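Local coordinates for protein tryptophane-5-halogenase (Microbispora sp. ATCC PTA-5024, PDB 5UAO) that probably uses flavin-adenine dinucleotide to chlorinate a tryptophan at its 5-position in the lanthipeptide precursor of the antibiotic NAI-107, at residues S330-E335 with N346-V351. Sequence-based numbering, arbitrary orientation.
Sequences SGRHRE and NSYAFV. With FAD (flavin-adenine dinucleotide), chain E.
His333 grips the carbonyl oxygen of Tyr348 twice. Its backbone N donates at 2.9 Å to Tyr348 O, and its ring ND1 reaches the same oxygen at 2.7 Å with a nearly straight N-H...O angle of 172°. The two donors approach differently: the backbone N lies close to the line of the C=O bond, whereas ND1 stands above the carbonyl plane, although the oxygen itself sits in the plane of the imidazole. A chi1 of -68° sets CG beside the backbone N, and the rotation about CB-CG then turns the ND1 edge to this oxygen. Replacing the imidazole with an alanine is likely to leave Tyr348 O with the backbone donor alone and Glu240 OE1 without its NE2 partner. Toward Ser330, Gly331 and Phe350 form an antiparallel hydrogen-bonded pair, Gly331 N to Phe350 O at 3.1 Å and Phe350 N to Gly331 O at 3.0 Å. Arg332 and Ala349 make the adjacent non-hydrogen-bonded pair, their CB atoms 3.6 Å apart. The phenol of Tyr348 runs alongside the Arg332 side chain; Arg332 CD lies 3.5 Å from Tyr348 OH, and the guanidinium and ring planes differ by 24°. Arg332 NH1 bonds His333 O, while NE forms a salt bridge with Asp395 of helix 383-406. A water accepts from Tyr348 OH and donates to Arg334 O. At the start of 346-351, Asn346 N donates to the FAD phosphate oxygen O1P at 3.0 Å. The Gly331-Phe350 and Arg332-Ala349 pairs on one side, and backbone bonding of Arg332 with Glu248 on the other, make 331-333 the middle strand of a short antiparallel sheet between 247-249 and 349-350, beside the FAD pocket of a tryptophan halogenase.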
ATOM      1  N   SER A 330       4.291 -20.654  15.621  1.00 28.51           N
ATOM      2  CA  SER A 330       3.970 -19.380  14.976  1.00 27.72           C
ATOM      3  C   SER A 330       5.119 -19.009  14.087  1.00 25.87           C
ATOM      4  O   SER A 330       6.279 -18.940  14.527  1.00 23.61           O
ATOM      5  CB  SER A 330       3.735 -18.247  16.005  1.00 32.21           C
ATOM      6  OG  SER A 330       2.557 -18.506  16.746  1.00 40.66           O
ATOM      7  N   GLY A 331       4.802 -18.683  12.853  1.00 25.44           N
ATOM      8  CA  GLY A 331       5.829 -18.390  11.865  1.00 24.91           C
ATOM      9  C   GLY A 331       5.324 -18.622  10.494  1.00 26.46           C
ATOM     10  O   GLY A 331       4.191 -19.005  10.312  1.00 25.02           O
ATOM     11  N   ARG A 332       6.167 -18.335   9.521  1.00 26.16           N
ATOM     12  CA  ARG A 332       5.834 -18.570   8.139  1.00 26.06           C
ATOM     13  C   ARG A 332       7.053 -19.177   7.456  1.00 25.77           C
ATOM     14  O   ARG A 332       8.152 -19.033   7.933  1.00 29.27           O
ATOM     15  CB  ARG A 332       5.411 -17.304   7.427  1.00 25.77           C
ATOM     16  CG  ARG A 332       6.478 -16.232   7.318  1.00 27.28           C
ATOM     17  CD  ARG A 332       6.071 -15.196   6.271  1.00 27.18           C
ATOM     18  NE  ARG A 332       7.023 -14.076   6.257  1.00 27.19           N
ATOM     19  CZ  ARG A 332       8.145 -14.077   5.544  1.00 29.31           C
ATOM     20  NH1 ARG A 332       8.434 -15.065   4.690  1.00 29.41           N
ATOM     21  NH2 ARG A 332       8.938 -13.050   5.605  1.00 29.41           N
ATOM     22  N   HIS A 333       6.846 -19.841   6.324  1.00 26.70           N
ATOM     23  CA  HIS A 333       7.925 -20.228   5.445  1.00 24.49           C
ATOM     24  C   HIS A 333       8.376 -19.056   4.582  1.00 28.66           C
ATOM     25  O   HIS A 333       7.681 -18.049   4.472  1.00 27.06           O
ATOM     26  CB  HIS A 333       7.528 -21.401   4.628  1.00 24.73           C
ATOM     27  CG  HIS A 333       7.367 -22.639   5.442  1.00 26.21           C
ATOM     28  ND1 HIS A 333       6.233 -22.905   6.177  1.00 26.04           N
ATOM     29  CD2 HIS A 333       8.217 -23.652   5.673  1.00 25.28           C
ATOM     30  CE1 HIS A 333       6.379 -24.057   6.801  1.00 26.17           C
ATOM     31  NE2 HIS A 333       7.583 -24.524   6.517  1.00 25.99           N
ATOM     32  N   ARG A 334       9.592 -19.168   4.049  1.00 26.07           N
ATOM     33  CA  ARG A 334      10.199 -18.102   3.265  1.00 28.82           C
ATOM     34  C   ARG A 334       9.351 -17.837   2.061  1.00 28.62           C
ATOM     35  O   ARG A 334       9.158 -16.693   1.685  1.00 27.40           O
ATOM     36  CB  ARG A 334      11.625 -18.487   2.848  1.00 32.21           C
ATOM     37  CG  ARG A 334      12.562 -17.356   2.435  1.00 38.65           C
ATOM     38  CD  ARG A 334      13.942 -17.912   2.117  1.00 43.07           C
ATOM     39  NE  ARG A 334      13.869 -19.087   1.191  1.00 53.23           N
ATOM     40  CZ  ARG A 334      14.873 -19.973   0.979  1.00 55.18           C
ATOM     41  NH1 ARG A 334      16.055 -19.833   1.588  1.00 54.00           N
ATOM     42  NH2 ARG A 334      14.720 -20.988   0.124  1.00 51.74           N
ATOM     43  N   GLU A 335       8.796 -18.900   1.477  1.00 23.86           N
ATOM     44  CA  GLU A 335       8.020 -18.761   0.272  1.00 24.66           C
ATOM     45  C   GLU A 335       6.810 -19.657   0.393  1.00 22.16           C
ATOM     46  O   GLU A 335       6.863 -20.706   1.066  1.00 22.12           O
ATOM     47  CB  GLU A 335       8.872 -19.231  -0.926  1.00 32.43           C
ATOM     48  CG  GLU A 335      10.295 -18.654  -1.008  1.00 33.11           C
ATOM     49  CD  GLU A 335      10.984 -19.041  -2.306  1.00 43.65           C
ATOM     50  OE1 GLU A 335      11.410 -20.197  -2.388  1.00 46.32           O
ATOM     51  OE2 GLU A 335      11.019 -18.203  -3.258  1.00 46.87           O
ATOM     52  N   ASN A 346      -1.949 -24.054   7.061  1.00 23.67           N
ATOM     53  CA  ASN A 346      -0.911 -24.230   8.054  1.00 23.01           C
ATOM     54  C   ASN A 346       0.403 -24.755   7.464  1.00 22.73           C
ATOM     55  O   ASN A 346       1.466 -24.603   8.071  1.00 21.68           O
ATOM     56  CB  ASN A 346      -1.346 -25.219   9.169  1.00 26.49           C
ATOM     57  CG  ASN A 346      -2.488 -24.708  10.066  1.00 25.78           C
ATOM     58  OD1 ASN A 346      -2.972 -23.560   9.955  1.00 27.19           O
ATOM     59  ND2 ASN A 346      -2.969 -25.622  10.960  1.00 24.62           N
ATOM     60  N   SER A 347       0.362 -25.389   6.315  1.00 23.48           N
ATOM     61  CA  SER A 347       1.582 -25.741   5.608  1.00 24.21           C
ATOM     62  C   SER A 347       2.486 -24.555   5.291  1.00 24.73           C
ATOM     63  O   SER A 347       3.705 -24.749   5.201  1.00 23.84           O
ATOM     64  CB  SER A 347       1.250 -26.472   4.307  1.00 28.74           C
ATOM     65  OG  SER A 347       0.374 -25.655   3.549  1.00 27.24           O
ATOM     66  N   TYR A 348       1.913 -23.352   5.144  1.00 23.77           N
ATOM     67  CA  TYR A 348       2.670 -22.145   4.841  1.00 23.21           C
ATOM     68  C   TYR A 348       3.006 -21.372   6.081  1.00 23.97           C
ATOM     69  O   TYR A 348       4.184 -21.099   6.330  1.00 23.74           O
ATOM     70  CB  TYR A 348       1.995 -21.251   3.809  1.00 23.37           C
ATOM     71  CG  TYR A 348       2.718 -19.924   3.607  1.00 24.47           C
ATOM     72  CD1 TYR A 348       4.022 -19.873   3.100  1.00 25.14           C
ATOM     73  CD2 TYR A 348       2.138 -18.722   4.040  1.00 26.91           C
ATOM     74  CE1 TYR A 348       4.706 -18.661   2.966  1.00 24.33           C
ATOM     75  CE2 TYR A 348       2.788 -17.539   3.876  1.00 27.13           C
ATOM     76  CZ  TYR A 348       4.072 -17.489   3.338  1.00 28.02           C
ATOM     77  OH  TYR A 348       4.717 -16.264   3.210  1.00 27.57           O
ATOM     78  N   ALA A 349       2.016 -21.050   6.888  1.00 21.69           N
ATOM     79  CA  ALA A 349       2.176 -20.136   8.005  1.00 24.23           C
ATOM     80  C   ALA A 349       1.080 -20.321   9.027  1.00 26.95           C
ATOM     81  O   ALA A 349       0.008 -20.819   8.680  1.00 28.00           O
ATOM     82  CB  ALA A 349       2.116 -18.678   7.504  1.00 23.79           C
ATOM     83  N   PHE A 350       1.300 -19.817  10.246  1.00 27.19           N
ATOM     84  CA  PHE A 350       0.282 -19.919  11.336  1.00 26.86           C
ATOM     85  C   PHE A 350       0.598 -18.868  12.363  1.00 29.03           C
ATOM     86  O   PHE A 350       1.751 -18.649  12.652  1.00 25.35           O
ATOM     87  CB  PHE A 350       0.355 -21.265  12.055  1.00 31.68           C
ATOM     88  CG  PHE A 350      -0.582 -21.377  13.247  1.00 32.04           C
ATOM     89  CD1 PHE A 350      -1.877 -21.790  13.062  1.00 39.03           C
ATOM     90  CD2 PHE A 350      -0.188 -20.993  14.508  1.00 28.95           C
ATOM     91  CE1 PHE A 350      -2.748 -21.868  14.125  1.00 42.68           C
ATOM     92  CE2 PHE A 350      -1.063 -21.044  15.560  1.00 32.96           C
ATOM     93  CZ  PHE A 350      -2.341 -21.465  15.371  1.00 35.04           C
ATOM     94  N   VAL A 351      -0.410 -18.180  12.861  1.00 28.69           N
ATOM     95  CA  VAL A 351      -0.286 -17.420  14.132  1.00 31.07           C
ATOM     96  C   VAL A 351      -1.464 -17.827  15.008  1.00 29.92           C
ATOM     97  O   VAL A 351      -2.499 -18.332  14.518  1.00 29.73           O
ATOM     98  CB  VAL A 351      -0.339 -15.906  13.942  1.00 32.52           C
ATOM     99  CG1 VAL A 351       0.862 -15.426  13.161  1.00 32.80           C
ATOM    100  CG2 VAL A 351      -1.650 -15.483  13.272  1.00 32.56           C
TER
HETATM  101  PA  FAD E 601      -5.185 -29.400   8.734  1.00 32.79           P
HETATM  102  O1A FAD E 601      -6.588 -29.092   9.257  1.00 37.55           O
HETATM  103  O2A FAD E 601      -4.023 -29.794   9.667  1.00 33.33           O
HETATM  104  O5B FAD E 601      -5.282 -30.443   7.514  1.00 37.74           O
HETATM  105  C5B FAD E 601      -4.201 -31.175   6.974  1.00 31.35           C
HETATM  106  C4B FAD E 601      -4.781 -32.185   6.000  1.00 31.55           C
HETATM  107  O4B FAD E 601      -3.597 -32.676   5.367  1.00 31.50           O
HETATM  108  C3B FAD E 601      -5.526 -33.405   6.579  1.00 31.20           C
HETATM  109  O3B FAD E 601      -6.755 -33.779   5.775  1.00 29.91           O
HETATM  110  C2B FAD E 601      -4.486 -34.528   6.505  1.00 34.57           C
HETATM  111  O2B FAD E 601      -5.036 -35.903   6.401  1.00 34.22           O
HETATM  112  C1B FAD E 601      -3.712 -34.098   5.258  1.00 31.32           C
HETATM  113  N9A FAD E 601      -2.381 -34.748   5.196  1.00 35.00           N
HETATM  114  C8A FAD E 601      -1.302 -34.480   5.990  1.00 35.38           C
HETATM  115  N7A FAD E 601      -0.257 -35.268   5.612  1.00 34.42           N
HETATM  116  C5A FAD E 601      -0.697 -36.047   4.593  1.00 32.01           C
HETATM  117  C6A FAD E 601      -0.110 -37.124   3.804  1.00 31.36           C
HETATM  118  N6A FAD E 601       1.185 -37.499   4.027  1.00 31.74           N
HETATM  119  N1A FAD E 601      -0.861 -37.661   2.853  1.00 33.27           N
HETATM  120  C2A FAD E 601      -2.128 -37.278   2.604  1.00 34.96           C
HETATM  121  N3A FAD E 601      -2.725 -36.318   3.312  1.00 34.28           N
HETATM  122  C4A FAD E 601      -2.057 -35.692   4.300  1.00 32.21           C
HETATM  123  N1  FAD E 601      -8.323 -19.983  12.052  1.00 39.47           N
HETATM  124  C2  FAD E 601      -9.383 -19.107  12.012  1.00 41.62           C
HETATM  125  O2  FAD E 601      -9.721 -18.553  10.916  1.00 31.15           O
HETATM  126  N3  FAD E 601     -10.108 -18.821  13.127  1.00 37.87           N
HETATM  127  C4  FAD E 601      -9.851 -19.363  14.335  1.00 39.80           C
HETATM  128  O4  FAD E 601     -10.576 -19.015  15.318  1.00 34.89           O
HETATM  129  C4X FAD E 601      -8.707 -20.331  14.431  1.00 36.66           C
HETATM  130  N5  FAD E 601      -8.304 -20.898  15.603  1.00 41.47           N
HETATM  131  C5X FAD E 601      -7.267 -21.766  15.672  1.00 35.51           C
HETATM  132  C6  FAD E 601      -6.912 -22.306  16.901  1.00 37.06           C
HETATM  133  C7  FAD E 601      -5.838 -23.169  17.021  1.00 35.95           C
HETATM  134  C7M FAD E 601      -5.441 -23.794  18.326  1.00 34.41           C
HETATM  135  C8  FAD E 601      -5.094 -23.568  15.829  1.00 40.44           C
HETATM  136  C8M FAD E 601      -3.929 -24.526  15.975  1.00 45.28           C
HETATM  137  C9  FAD E 601      -5.438 -23.024  14.604  1.00 41.77           C
HETATM  138  C9A FAD E 601      -6.485 -22.112  14.448  1.00 37.74           C
HETATM  139  N10 FAD E 601      -6.832 -21.528  13.180  1.00 38.01           N
HETATM  140  C10 FAD E 601      -7.939 -20.619  13.181  1.00 39.03           C
HETATM  141  C1' FAD E 601      -6.218 -21.847  11.855  1.00 43.27           C
HETATM  142  C2' FAD E 601      -7.307 -22.815  11.185  1.00 45.31           C
HETATM  143  O2' FAD E 601      -7.486 -23.796  12.199  1.00 49.86           O
HETATM  144  C3' FAD E 601      -7.211 -23.900  10.052  1.00 54.39           C
HETATM  145  O3' FAD E 601      -8.247 -24.940   9.894  1.00 40.54           O
HETATM  146  C4' FAD E 601      -6.209 -24.930  10.484  1.00 61.54           C
HETATM  147  O4' FAD E 601      -5.541 -24.525  11.717  1.00 49.34           O
HETATM  148  C5' FAD E 601      -5.381 -25.232   9.236  1.00 52.71           C
HETATM  149  O5' FAD E 601      -6.139 -25.955   8.310  1.00 37.04           O
HETATM  150  P   FAD E 601      -5.231 -26.872   7.304  1.00 35.42           P
HETATM  151  O1P FAD E 601      -4.088 -26.094   6.810  1.00 31.95           O
HETATM  152  O2P FAD E 601      -6.276 -27.331   6.294  1.00 34.83           O
HETATM  153  O3P FAD E 601      -4.528 -28.062   8.059  1.00 34.32           O
HETATM  154  O   HOH W   1       6.460 -15.937   1.269  1.00 26.44           O